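Local coordinates for protein putrescine aminotransferase (Halomonas elongata DSM 2581, PDB 6GWI) that probably transfers amino groups from amine donors such as putrescine to carbonyl acceptors, using bound pyridoxal-5'-phosphate, as a class-III aminotransferase, at residues Gln141-Arg146 with Val217-Ala222; Tyr63-Leu68 with Ser289-Ile294; Asn408-Arg413 with Asp433-Leu438; Leu265-Gly270 with Arg345-Leu350. All blocks are in the same frame, centred on the assembly; numbering follows the deposited sequence.

Contact 1: residues Gln141-Arg146 with Val217-Ala222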
loop_
_atom_site.group_PDB
_atom_site.type_symbol
_atom_site.label_atom_id
_atom_site.label_comp_id
_atom_site.label_asym_id
_atom_site.label_seq_id
_atom_site.Cartn_x
_atom_site.Cartn_y
_atom_site.Cartn_z
ATOM N N GLN B 141 16.831 1.927 18.301
ATOM C CA GLN B 141 15.914 2.437 17.294
ATOM C C GLN B 141 16.494 2.452 15.885
ATOM O O GLN B 141 15.746 2.407 14.903
ATOM C CB GLN B 141 15.507 3.876 17.629
ATOM C CG GLN B 141 14.937 4.094 18.998
ATOM C CD GLN B 141 14.708 5.566 19.276
ATOM O OE1 GLN B 141 13.572 6.032 19.310
ATOM N NE2 GLN B 141 15.794 6.311 19.462
ATOM N N TRP B 142 17.817 2.532 15.771
ATOM C CA TRP B 142 18.435 2.770 14.474
ATOM C C TRP B 142 18.323 1.551 13.569
ATOM O O TRP B 142 18.513 0.411 14.002
ATOM C CB TRP B 142 19.906 3.153 14.645
ATOM C CG TRP B 142 20.111 4.594 15.002
ATOM C CD1 TRP B 142 20.074 5.141 16.252
ATOM C CD2 TRP B 142 20.389 5.676 14.101
ATOM N NE1 TRP B 142 20.311 6.492 16.187
ATOM C CE2 TRP B 142 20.508 6.846 14.878
ATOM C CE3 TRP B 142 20.552 5.770 12.716
ATOM C CZ2 TRP B 142 20.778 8.091 14.316
ATOM C CZ3 TRP B 142 20.823 7.009 12.161
ATOM C CH2 TRP B 142 20.932 8.151 12.959
ATOM N N ILE B 143 18.006 1.802 12.302
ATOM C CA ILE B 143 17.976 0.778 11.265
ATOM C C ILE B 143 19.142 1.050 10.328
ATOM O O ILE B 143 19.310 2.181 9.857
ATOM C CB ILE B 143 16.654 0.787 10.478
ATOM C CG1 ILE B 143 15.448 0.858 11.414
ATOM C CG2 ILE B 143 16.566 -0.438 9.561
ATOM C CD1 ILE B 143 15.221 -0.368 12.227
ATOM N N ILE B 144 19.946 0.030 10.063
ATOM C CA ILE B 144 21.046 0.141 9.114
ATOM C C ILE B 144 20.618 -0.529 7.815
ATOM O O ILE B 144 20.391 -1.743 7.776
ATOM C CB ILE B 144 22.338 -0.476 9.651
ATOM C CG1 ILE B 144 22.762 0.220 10.944
ATOM C CG2 ILE B 144 23.432 -0.379 8.605
ATOM C CD1 ILE B 144 23.826 -0.524 11.711
ATOM N N GLY B 145 20.494 0.269 6.753
ATOM C CA GLY B 145 20.372 -0.232 5.408
ATOM C C GLY B 145 21.650 -0.022 4.616
ATOM O O GLY B 145 22.708 0.302 5.157
ATOM N N ARG B 146 21.531 -0.197 3.306
ATOM C CA ARG B 146 22.669 -0.052 2.415
ATOM C C ARG B 146 22.376 0.986 1.344
ATOM O O ARG B 146 21.231 1.162 0.912
ATOM C CB ARG B 146 23.036 -1.387 1.754
ATOM C CG ARG B 146 23.387 -2.474 2.762
ATOM C CD ARG B 146 23.789 -3.785 2.100
ATOM N NE ARG B 146 22.761 -4.291 1.195
ATOM C CZ ARG B 146 22.791 -5.490 0.621
ATOM N NH1 ARG B 146 23.792 -6.326 0.868
ATOM N NH2 ARG B 146 21.812 -5.859 -0.192
ATOM N N VAL B 217 21.200 0.438 18.126
ATOM C CA VAL B 217 20.886 -0.165 16.833
ATOM C C VAL B 217 19.799 -1.215 17.020
ATOM O O VAL B 217 19.913 -2.098 17.879
ATOM C CB VAL B 217 22.138 -0.781 16.181
ATOM C CG1 VAL B 217 21.774 -1.504 14.886
ATOM C CG2 VAL B 217 23.179 0.302 15.902
ATOM N N ALA B 218 18.745 -1.115 16.209
ATOM C CA ALA B 218 17.606 -2.020 16.262
ATOM C C ALA B 218 17.675 -3.131 15.222
ATOM O O ALA B 218 17.276 -4.263 15.511
ATOM C CB ALA B 218 16.302 -1.235 16.070
ATOM N N ALA B 219 18.175 -2.849 14.021
ATOM C CA ALA B 219 18.075 -3.835 12.955
ATOM C C ALA B 219 18.985 -3.479 11.791
ATOM O O ALA B 219 19.339 -2.315 11.579
ATOM C CB ALA B 219 16.628 -3.960 12.453
ATOM N N PHE B 220 19.346 -4.514 11.037
ATOM C CA PHE B 220 19.996 -4.405 9.736
ATOM C C PHE B 220 19.026 -4.927 8.684
ATOM O O PHE B 220 18.467 -6.018 8.841
ATOM C CB PHE B 220 21.307 -5.194 9.724
ATOM C CG PHE B 220 21.938 -5.334 8.362
ATOM C CD1 PHE B 220 22.377 -4.225 7.656
ATOM C CD2 PHE B 220 22.121 -6.588 7.804
ATOM C CE1 PHE B 220 22.970 -4.367 6.411
ATOM C CE2 PHE B 220 22.712 -6.735 6.564
ATOM C CZ PHE B 220 23.137 -5.624 5.867
ATOM N N ILE B 221 18.797 -4.137 7.639
ATOM C CA ILE B 221 17.863 -4.494 6.576
ATOM C C ILE B 221 18.634 -4.572 5.266
ATOM O O ILE B 221 19.440 -3.684 4.960
ATOM C CB ILE B 221 16.700 -3.486 6.484
ATOM C CG1 ILE B 221 15.646 -3.974 5.484
ATOM C CG2 ILE B 221 17.210 -2.103 6.086
ATOM C CD1 ILE B 221 14.400 -3.069 5.379
ATOM N N ALA B 222 18.385 -5.626 4.492
ATOM C CA ALA B 222 19.087 -5.798 3.231
ATOM C C ALA B 222 18.303 -6.720 2.311
ATOM O O ALA B 222 17.653 -7.663 2.770
ATOM C CB ALA B 222 20.496 -6.361 3.464
HETATM O O HOH W 1 19.443 -2.304 2.670
#

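Contact 2: residues Tyr63-Leu68 with Ser289-Ile294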
loop_
_atom_site.group_PDB
_atom_site.type_symbol
_atom_site.label_atom_id
_atom_site.label_comp_id
_atom_site.label_asym_id
_atom_site.label_seq_id
_atom_site.Cartn_x
_atom_site.Cartn_y
_atom_site.Cartn_z
ATOM N N TYR B 63 1.937 -14.780 -18.117
ATOM C CA TYR B 63 0.591 -14.297 -18.367
ATOM C C TYR B 63 -0.275 -15.429 -18.909
ATOM O O TYR B 63 0.213 -16.348 -19.574
ATOM C CB TYR B 63 0.621 -13.125 -19.351
ATOM C CG TYR B 63 1.527 -11.980 -18.924
ATOM C CD1 TYR B 63 1.059 -10.968 -18.092
ATOM C CD2 TYR B 63 2.846 -11.910 -19.358
ATOM C CE1 TYR B 63 1.879 -9.923 -17.702
ATOM C CE2 TYR B 63 3.673 -10.867 -18.971
ATOM C CZ TYR B 63 3.184 -9.878 -18.144
ATOM O OH TYR B 63 3.999 -8.838 -17.757
ATOM N N GLY B 64 -1.572 -15.340 -18.635
ATOM C CA GLY B 64 -2.527 -16.297 -19.157
ATOM C C GLY B 64 -2.748 -17.544 -18.331
ATOM O O GLY B 64 -3.230 -18.544 -18.874
ATOM N N ARG B 65 -2.434 -17.525 -17.036
ATOM C CA ARG B 65 -2.663 -18.693 -16.182
ATOM C C ARG B 65 -4.140 -18.746 -15.810
ATOM O O ARG B 65 -4.607 -18.000 -14.945
ATOM C CB ARG B 65 -1.787 -18.654 -14.934
ATOM C CG ARG B 65 -0.301 -18.893 -15.174
ATOM C CD ARG B 65 -0.033 -20.234 -15.876
ATOM N NE ARG B 65 -0.618 -21.382 -15.177
ATOM C CZ ARG B 65 0.070 -22.398 -14.648
ATOM N NH1 ARG B 65 1.394 -22.444 -14.721
ATOM N NH2 ARG B 65 -0.578 -23.383 -14.043
ATOM N N ARG B 66 -4.875 -19.647 -16.465
ATOM C CA ARG B 66 -6.311 -19.750 -16.239
ATOM C C ARG B 66 -6.631 -19.999 -14.769
ATOM O O ARG B 66 -7.624 -19.479 -14.248
ATOM C CB ARG B 66 -6.894 -20.868 -17.108
ATOM C CG ARG B 66 -8.278 -20.559 -17.679
ATOM C CD ARG B 66 -9.254 -21.713 -17.485
ATOM N NE ARG B 66 -9.612 -22.381 -18.735
ATOM C CZ ARG B 66 -10.174 -23.585 -18.804
ATOM N NH1 ARG B 66 -10.468 -24.116 -19.983
ATOM N NH2 ARG B 66 -10.435 -24.264 -17.694
ATOM N N GLU B 67 -5.793 -20.782 -14.080
ATOM C CA GLU B 67 -6.095 -21.151 -12.699
ATOM C C GLU B 67 -6.132 -19.930 -11.790
ATOM O O GLU B 67 -6.939 -19.870 -10.855
ATOM C CB GLU B 67 -5.069 -22.159 -12.175
ATOM C CG GLU B 67 -5.060 -23.497 -12.894
ATOM C CD GLU B 67 -3.971 -23.593 -13.939
ATOM O OE1 GLU B 67 -3.580 -22.544 -14.492
ATOM O OE2 GLU B 67 -3.497 -24.719 -14.203
ATOM N N LEU B 68 -5.246 -18.957 -12.025
ATOM C CA LEU B 68 -5.263 -17.744 -11.216
ATOM C C LEU B 68 -6.507 -16.913 -11.502
ATOM O O LEU B 68 -7.086 -16.317 -10.588
ATOM C CB LEU B 68 -4.002 -16.919 -11.462
ATOM C CG LEU B 68 -2.665 -17.545 -11.060
ATOM C CD1 LEU B 68 -1.563 -16.500 -11.182
ATOM C CD2 LEU B 68 -2.694 -18.123 -9.652
ATOM N N SER B 289 2.215 -13.727 -8.396
ATOM C CA SER B 289 2.612 -13.514 -9.790
ATOM C C SER B 289 2.090 -12.175 -10.307
ATOM O O SER B 289 1.892 -11.988 -11.511
ATOM C CB SER B 289 2.138 -14.654 -10.697
ATOM O OG SER B 289 2.951 -15.807 -10.547
ATOM N N GLY B 290 1.884 -11.225 -9.399
ATOM C CA GLY B 290 1.391 -9.916 -9.763
ATOM C C GLY B 290 -0.054 -9.858 -10.207
ATOM O O GLY B 290 -0.533 -8.768 -10.539
ATOM N N TYR B 291 -0.769 -10.984 -10.235
ATOM C CA TYR B 291 -2.134 -10.972 -10.750
ATOM C C TYR B 291 -3.061 -10.108 -9.903
ATOM O O TYR B 291 -4.009 -9.518 -10.434
ATOM C CB TYR B 291 -2.675 -12.397 -10.839
ATOM C CG TYR B 291 -2.320 -13.103 -12.129
ATOM C CD1 TYR B 291 -0.999 -13.240 -12.532
ATOM C CD2 TYR B 291 -3.312 -13.633 -12.943
ATOM C CE1 TYR B 291 -0.676 -13.889 -13.707
ATOM C CE2 TYR B 291 -2.999 -14.280 -14.121
ATOM C CZ TYR B 291 -1.679 -14.407 -14.497
ATOM O OH TYR B 291 -1.362 -15.055 -15.669
ATOM N N LEU B 292 -2.821 -10.020 -8.599
ATOM C CA LEU B 292 -3.572 -9.099 -7.753
ATOM C C LEU B 292 -2.637 -8.578 -6.675
ATOM O O LEU B 292 -1.696 -9.280 -6.284
ATOM C CB LEU B 292 -4.804 -9.766 -7.123
ATOM C CG LEU B 292 -5.987 -10.065 -8.056
ATOM C CD1 LEU B 292 -7.109 -10.729 -7.273
ATOM C CD2 LEU B 292 -6.505 -8.806 -8.756
ATOM N N PRO B 293 -2.853 -7.354 -6.184
ATOM C CA PRO B 293 -1.915 -6.785 -5.205
ATOM C C PRO B 293 -2.065 -7.442 -3.844
ATOM O O PRO B 293 -3.166 -7.536 -3.296
ATOM C CB PRO B 293 -2.295 -5.297 -5.146
ATOM C CG PRO B 293 -3.255 -5.066 -6.239
ATOM C CD PRO B 293 -3.891 -6.386 -6.571
ATOM N N ILE B 294 -0.939 -7.884 -3.296
ATOM C CA ILE B 294 -0.901 -8.402 -1.936
ATOM C C ILE B 294 0.555 -8.477 -1.507
ATOM O O ILE B 294 1.440 -8.786 -2.313
ATOM C CB ILE B 294 -1.594 -9.772 -1.828
ATOM C CG1 ILE B 294 -1.481 -10.308 -0.397
ATOM C CG2 ILE B 294 -1.001 -10.772 -2.828
ATOM C CD1 ILE B 294 -2.417 -11.463 -0.099
#

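Contact 3: residues Asn408-Arg413 with Asp433-Leu438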
loop_
_atom_site.group_PDB
_atom_site.type_symbol
_atom_site.label_atom_id
_atom_site.label_comp_id
_atom_site.label_asym_id
_atom_site.label_seq_id
_atom_site.Cartn_x
_atom_site.Cartn_y
_atom_site.Cartn_z
ATOM N N ASN B 408 13.685 -3.954 -30.736
ATOM C CA ASN B 408 13.887 -5.286 -31.295
ATOM C C ASN B 408 12.937 -6.323 -30.709
ATOM O O ASN B 408 13.012 -7.495 -31.091
ATOM C CB ASN B 408 15.334 -5.758 -31.082
ATOM C CG ASN B 408 16.288 -5.228 -32.142
ATOM O OD1 ASN B 408 16.352 -5.757 -33.252
ATOM N ND2 ASN B 408 17.057 -4.204 -31.790
ATOM N N GLY B 409 12.058 -5.934 -29.794
ATOM C CA GLY B 409 11.098 -6.845 -29.221
ATOM C C GLY B 409 11.485 -7.490 -27.909
ATOM O O GLY B 409 11.052 -8.619 -27.647
ATOM N N LEU B 410 12.281 -6.819 -27.079
ATOM C CA LEU B 410 12.672 -7.365 -25.786
ATOM C C LEU B 410 12.620 -6.275 -24.725
ATOM O O LEU B 410 13.180 -5.192 -24.913
ATOM C CB LEU B 410 14.082 -7.966 -25.834
ATOM C CG LEU B 410 14.661 -8.442 -24.500
ATOM C CD1 LEU B 410 13.841 -9.582 -23.918
ATOM C CD2 LEU B 410 16.111 -8.864 -24.675
ATOM N N VAL B 411 11.952 -6.572 -23.612
ATOM C CA VAL B 411 12.029 -5.726 -22.426
ATOM C C VAL B 411 13.261 -6.149 -21.630
ATOM O O VAL B 411 13.289 -7.222 -21.025
ATOM C CB VAL B 411 10.764 -5.823 -21.565
ATOM C CG1 VAL B 411 10.900 -4.926 -20.333
ATOM C CG2 VAL B 411 9.538 -5.435 -22.369
ATOM N N MET B 412 14.282 -5.299 -21.635
ATOM C CA MET B 412 15.447 -5.443 -20.769
ATOM C C MET B 412 15.813 -4.057 -20.267
ATOM O O MET B 412 16.118 -3.167 -21.067
ATOM C CB MET B 412 16.604 -6.104 -21.518
ATOM C CG MET B 412 17.926 -6.153 -20.775
ATOM S SD MET B 412 18.971 -7.460 -21.443
ATOM C CE MET B 412 19.014 -6.995 -23.164
ATOM N N ARG B 413 15.773 -3.876 -18.950
ATOM C CA ARG B 413 15.887 -2.555 -18.356
ATOM C C ARG B 413 17.342 -2.171 -18.104
ATOM O O ARG B 413 18.254 -2.999 -18.128
ATOM C CB ARG B 413 15.096 -2.476 -17.052
ATOM C CG ARG B 413 13.601 -2.683 -17.225
ATOM C CD ARG B 413 12.963 -1.697 -18.207
ATOM N NE ARG B 413 12.901 -0.328 -17.700
ATOM C CZ ARG B 413 12.466 0.709 -18.409
ATOM N NH1 ARG B 413 12.054 0.534 -19.657
ATOM N NH2 ARG B 413 12.440 1.923 -17.874
ATOM N N ASP B 433 16.534 -18.534 -25.484
ATOM C CA ASP B 433 17.348 -18.361 -26.683
ATOM C C ASP B 433 16.987 -17.071 -27.407
ATOM O O ASP B 433 17.869 -16.293 -27.794
ATOM C CB ASP B 433 17.166 -19.556 -27.620
ATOM C CG ASP B 433 17.840 -20.811 -27.106
ATOM O OD1 ASP B 433 18.775 -20.699 -26.286
ATOM O OD2 ASP B 433 17.428 -21.914 -27.522
ATOM N N GLU B 434 15.691 -16.840 -27.628
ATOM C CA GLU B 434 15.258 -15.619 -28.296
ATOM C C GLU B 434 15.707 -14.386 -27.521
ATOM O O GLU B 434 16.148 -13.396 -28.116
ATOM C CB GLU B 434 13.736 -15.624 -28.460
ATOM C CG GLU B 434 13.182 -14.434 -29.236
ATOM C CD GLU B 434 11.666 -14.363 -29.204
ATOM O OE1 GLU B 434 11.047 -15.175 -28.488
ATOM O OE2 GLU B 434 11.092 -13.497 -29.897
ATOM N N LEU B 435 15.611 -14.434 -26.190
ATOM C CA LEU B 435 16.004 -13.297 -25.364
ATOM C C LEU B 435 17.457 -12.906 -25.603
ATOM O O LEU B 435 17.764 -11.735 -25.858
ATOM C CB LEU B 435 15.772 -13.636 -23.888
ATOM C CG LEU B 435 15.984 -12.538 -22.844
ATOM C CD1 LEU B 435 15.174 -12.861 -21.592
ATOM C CD2 LEU B 435 17.451 -12.355 -22.483
ATOM N N VAL B 436 18.371 -13.873 -25.516
ATOM C CA VAL B 436 19.791 -13.570 -25.665
ATOM C C VAL B 436 20.094 -13.081 -27.077
ATOM O O VAL B 436 20.888 -12.152 -27.268
ATOM C CB VAL B 436 20.635 -14.802 -25.288
ATOM C CG1 VAL B 436 22.110 -14.553 -25.567
ATOM C CG2 VAL B 436 20.414 -15.157 -23.820
ATOM N N GLU B 437 19.481 -13.700 -28.089
ATOM C CA GLU B 437 19.683 -13.253 -29.464
ATOM C C GLU B 437 19.241 -11.804 -29.638
ATOM O O GLU B 437 19.951 -10.995 -30.246
ATOM C CB GLU B 437 18.926 -14.166 -30.431
ATOM C CG GLU B 437 19.426 -15.602 -30.449
ATOM C CD GLU B 437 18.484 -16.541 -31.178
ATOM O OE1 GLU B 437 17.580 -16.048 -31.885
ATOM O OE2 GLU B 437 18.648 -17.772 -31.045
ATOM N N LEU B 438 18.061 -11.461 -29.117
ATOM C CA LEU B 438 17.588 -10.085 -29.219
ATOM C C LEU B 438 18.495 -9.142 -28.442
ATOM O O LEU B 438 18.767 -8.020 -28.886
ATOM C CB LEU B 438 16.153 -9.982 -28.706
ATOM C CG LEU B 438 15.066 -10.657 -29.541
ATOM C CD1 LEU B 438 13.757 -10.674 -28.772
ATOM C CD2 LEU B 438 14.900 -9.936 -30.868
#

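Contact 4: residues Leu265-Gly270 with Arg345-Leu350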
loop_
_atom_site.group_PDB
_atom_site.type_symbol
_atom_site.label_atom_id
_atom_site.label_comp_id
_atom_site.label_asym_id
_atom_site.label_seq_id
_atom_site.Cartn_x
_atom_site.Cartn_y
_atom_site.Cartn_z
ATOM N N LEU B 265 15.597 -16.705 -7.510
ATOM C CA LEU B 265 16.991 -17.123 -7.447
ATOM C C LEU B 265 17.153 -18.635 -7.343
ATOM O O LEU B 265 18.265 -19.111 -7.100
ATOM C CB LEU B 265 17.688 -16.456 -6.260
ATOM C CG LEU B 265 17.628 -14.931 -6.183
ATOM C CD1 LEU B 265 18.347 -14.439 -4.935
ATOM C CD2 LEU B 265 18.219 -14.302 -7.431
ATOM N N GLY B 266 16.077 -19.395 -7.511
ATOM C CA GLY B 266 16.130 -20.833 -7.368
ATOM C C GLY B 266 15.747 -21.347 -6.003
ATOM O O GLY B 266 15.894 -22.548 -5.747
ATOM N N GLU B 267 15.258 -20.479 -5.123
ATOM C CA GLU B 267 14.791 -20.872 -3.806
ATOM C C GLU B 267 13.466 -20.170 -3.554
ATOM O O GLU B 267 13.130 -19.184 -4.216
ATOM C CB GLU B 267 15.792 -20.488 -2.708
ATOM C CG GLU B 267 17.245 -20.803 -3.033
ATOM C CD GLU B 267 17.557 -22.280 -2.974
ATOM O OE1 GLU B 267 16.819 -23.017 -2.287
ATOM O OE2 GLU B 267 18.540 -22.706 -3.617
ATOM N N TRP B 268 12.717 -20.675 -2.573
ATOM C CA TRP B 268 11.502 -19.984 -2.163
ATOM C C TRP B 268 11.819 -18.616 -1.578
ATOM O O TRP B 268 10.981 -17.709 -1.629
ATOM C CB TRP B 268 10.730 -20.825 -1.151
ATOM C CG TRP B 268 10.022 -21.975 -1.776
ATOM C CD1 TRP B 268 10.420 -23.278 -1.781
ATOM C CD2 TRP B 268 8.791 -21.929 -2.505
ATOM N NE1 TRP B 268 9.510 -24.048 -2.463
ATOM C CE2 TRP B 268 8.499 -23.243 -2.916
ATOM C CE3 TRP B 268 7.905 -20.902 -2.845
ATOM C CZ2 TRP B 268 7.360 -23.559 -3.650
ATOM C CZ3 TRP B 268 6.774 -21.218 -3.574
ATOM C CH2 TRP B 268 6.512 -22.535 -3.970
ATOM N N PHE B 269 13.010 -18.451 -1.011
ATOM C CA PHE B 269 13.426 -17.168 -0.466
ATOM C C PHE B 269 14.923 -17.024 -0.687
ATOM O O PHE B 269 15.672 -17.992 -0.542
ATOM C CB PHE B 269 13.064 -17.064 1.019
ATOM C CG PHE B 269 11.593 -17.179 1.279
ATOM C CD1 PHE B 269 10.755 -16.091 1.092
ATOM C CD2 PHE B 269 11.041 -18.383 1.680
ATOM C CE1 PHE B 269 9.397 -16.199 1.314
ATOM C CE2 PHE B 269 9.684 -18.497 1.903
ATOM C CZ PHE B 269 8.861 -17.404 1.722
ATOM N N GLY B 270 15.350 -15.816 -1.060
ATOM C CA GLY B 270 16.773 -15.565 -1.207
ATOM C C GLY B 270 17.544 -15.836 0.069
ATOM O O GLY B 270 18.698 -16.272 0.022
ATOM N N ARG B 345 12.963 -25.922 -10.713
ATOM C CA ARG B 345 13.175 -25.845 -12.150
ATOM C C ARG B 345 14.021 -24.647 -12.555
ATOM O O ARG B 345 14.898 -24.772 -13.416
ATOM C CB ARG B 345 11.784 -25.812 -12.768
ATOM C CG ARG B 345 11.632 -25.679 -14.230
ATOM C CD ARG B 345 10.123 -25.705 -14.523
ATOM N NE ARG B 345 9.405 -26.889 -14.037
ATOM C CZ ARG B 345 9.273 -28.017 -14.733
ATOM N NH1 ARG B 345 9.836 -28.122 -15.928
ATOM N NH2 ARG B 345 8.590 -29.043 -14.239
ATOM N N VAL B 346 13.769 -23.489 -11.945
ATOM C CA VAL B 346 14.707 -22.371 -12.023
ATOM C C VAL B 346 16.088 -22.818 -11.560
ATOM O O VAL B 346 17.105 -22.541 -12.207
ATOM C CB VAL B 346 14.182 -21.192 -11.182
ATOM C CG1 VAL B 346 15.190 -20.051 -11.124
ATOM C CG2 VAL B 346 12.844 -20.717 -11.737
ATOM N N ARG B 347 16.142 -23.513 -10.420
ATOM C CA ARG B 347 17.424 -23.874 -9.824
ATOM C C ARG B 347 18.168 -24.913 -10.659
ATOM O O ARG B 347 19.390 -24.819 -10.824
ATOM C CB ARG B 347 17.215 -24.397 -8.401
ATOM C CG ARG B 347 18.517 -24.692 -7.671
ATOM C CD ARG B 347 18.297 -25.165 -6.235
ATOM N NE ARG B 347 17.513 -26.398 -6.159
ATOM C CZ ARG B 347 16.237 -26.471 -5.780
ATOM N NH1 ARG B 347 15.566 -25.382 -5.425
ATOM N NH2 ARG B 347 15.631 -27.649 -5.749
ATOM N N ASP B 348 17.457 -25.919 -11.180
ATOM C CA ASP B 348 18.101 -27.058 -11.822
ATOM C C ASP B 348 18.070 -27.014 -13.345
ATOM O O ASP B 348 18.872 -27.706 -13.981
ATOM C CB ASP B 348 17.449 -28.375 -11.372
ATOM C CG ASP B 348 17.576 -28.616 -9.882
ATOM O OD1 ASP B 348 18.509 -28.061 -9.264
ATOM O OD2 ASP B 348 16.754 -29.380 -9.333
ATOM N N ASP B 349 17.172 -26.231 -13.945
ATOM C CA ASP B 349 16.989 -26.254 -15.394
ATOM C C ASP B 349 17.171 -24.867 -15.995
ATOM O O ASP B 349 18.173 -24.628 -16.673
ATOM C CB ASP B 349 15.610 -26.832 -15.726
ATOM C CG ASP B 349 15.294 -26.783 -17.208
ATOM O OD1 ASP B 349 16.217 -26.527 -18.011
ATOM O OD2 ASP B 349 14.118 -26.992 -17.573
ATOM N N LEU B 350 16.242 -23.939 -15.766
ATOM C CA LEU B 350 16.263 -22.672 -16.491
ATOM C C LEU B 350 17.402 -21.774 -16.022
ATOM O O LEU B 350 17.999 -21.053 -16.828
ATOM C CB LEU B 350 14.912 -21.973 -16.335
ATOM C CG LEU B 350 13.727 -22.809 -16.828
ATOM C CD1 LEU B 350 12.401 -22.157 -16.461
ATOM C CD2 LEU B 350 13.805 -23.052 -18.334
#

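Contact 1: residues Gln141-Arg146 with Val217-Ala222
W142 O takes two backbone amides at once, A218 N at 2.7 Å and A219 N at 3.3 Å, both in the plane of its carbonyl. This double acceptance marks a beta bulge: W142 pairs with V217 but I143 pairs with A219, leaving A218 as the extra residue. Beyond it the parallel strands 142-146 and 217-222 fall into regular register, where I144 N bonds A219 O (2.9 Å) and I221 N bonds I144 O (2.9 Å). A water then takes over, accepting from R146 N and donating to I221 O.

Side chains alternate between the two faces. On one, I143 CD1 lies against A219 CB (3.9 Å) and its other branch, CG2, touches I221 CG2. On the other, I144 CD1 meets V217 CG1 (3.9 Å), and F220, with CG anti to its backbone N (chi1 170°), brings CD1 close to I144 O. R146 bends at chi3 to lay one guanidinium face over A222 CB, 3.7 Å from the plane, while NH1 bonds Y238.

These neighbouring strands of the central parallel sheet lie between 177-180 and 252-255. Helix 117-134 covers the I143 and A218 side, where I221 also touches N121 of the cofactor pocket; helix 194-212 covers W142, I144 and F220.

Contact 2: residues Tyr63-Leu68 with Ser289-Ile294
The backbone of Y63-R65 curls round the hydroxyl of Y291 as it enters helix 66-78, with R65 at the N-cap and the glycine G64 taking a positive phi. R65 N points almost straight at Y291 OH (3.0 Å, 174°), and the same hydroxyl bonds G62 O, so the backbone on both sides of Y63 fixes the end of the ring.

L68, in the first turn of the helix, supplies the apolar half. With CG anti to the carbonyl carbon (chi1 -64°) and chi2 extended, CD1 comes over the centre of the Y291 ring, 3.5 Å from the centroid and 9° off the normal: a CH-pi contact over the face. L68 CB lies by the ring's CD2 (3.7 Å), and S289 CB approaches L68 CD1 from the other segment.

R65 sends its charge away from the tyrosine by bending at chi2 and chi3. NE and NH2 grip E67 side-on, both bonding OE1 (3.3 and 3.1 Å) from one face of the carboxylate, and NH2 has a second salt bridge to E340.

P80 of the second subunit packs on Y291, and H323 of that subunit bonds G290 O. The arrangement is that of a helix N-terminus joined to the loop before strand 295-300 at the dimer interface, consistent with the dimeric fold of class-III aminotransferases.

Contact 3: residues Asn408-Arg413 with Asp433-Leu438
L438 packs on N408 and G409 where helix 397-407 ends in a Schellman motif, so that helix 429-450 is joined to the turn leading into the antiparallel sheet of the C-terminal part of the chain. The glycine G409 takes the positive phi (95°) that ends the helix.

L438 has its CG anti to the carbonyl carbon (chi1 -69°), and its two methyls divide the turn between them. CD2 abuts N408 O, while CD1 reaches G409 O (3.6 Å) and also touches L410 CB (4.0 Å). L410 is turned the other way at its first torsion: CG lies anti to the backbone N (chi1 174°), carrying both methyls toward the preceding helical turn and L435. The L410 and L435 side chains meet at a slant, with L410 CD1 on L435 CG at 3.8 Å. L50 of strand 48-50 touches both leucines, and W358 of helix 342-359 packs on L435.

No hydrogen bond crosses the contact; leucine side chains meet one another and backbone carbonyl oxygens. N408 uses its ND2 on E445 and L404 O. The other methyl of L410, CD2, comes to rest 3.5 Å from L435 O, a carbonyl of helix 429-450.

Contact 4: residues Leu265-Gly270 with Arg345-Leu350
R347 NH1 donates to G266 O across 2.9 Å, tying a pi-type turn of helix 342-359 to the loop that follows strand 252-255 of the parallel sheet and leads to helix 270-273. The carbonyl points nearly at the nitrogen (C=O...N 166°), and its oxygen sits at the edge of the guanidinium, close to the plane. R347 starts out extended, with CG anti to the backbone N (chi1 -175°), and then bends at chi3 to turn NH1 back to the loop; its NH2 forms a salt bridge with D344.

E267 stands across R347 at about a right angle. Its OE1 is 4.1 Å from R347 NH1 but well out of the guanidinium plane, so the two probably attract through charge alone, while OE2 rests by the aliphatic R347 CD (3.6 Å). In the widened turn of the helix, R345 O accepts from both D349 N and L350 N.

G266 lets the backbones close to 4.1 Å between its CA and that of R347. Its phi is positive (95°), and a CB would run into both L265 O and the R347 side chain. The bare glycine backbone is packed by R347 CB and V346, whose CG1 touches G266 N at 3.8 Å.

Contact 1 lies deep in the parallel sheet, about 8 Å from pyridoxal-5'-phosphate through the I221 side chain. Contacts 4 and 2 stand farther from the cofactor, with the L265 side chain about 11 Å and the S289 side chain about 13 Å away. None of the four touches another: contacts 2 and 3 approach to about 8 Å between nearest atoms, contact 4 to about 9 Å of each of the others, and contacts 1 and 3 have centres 38 Å apart. Along the chain contact 1 is nested within contact 2, contact 4 crosses contact 2, and contact 3 follows all three. Contacts 2 and 3 reach the second subunit, as does contact 1 at Q141; contact 4 does not.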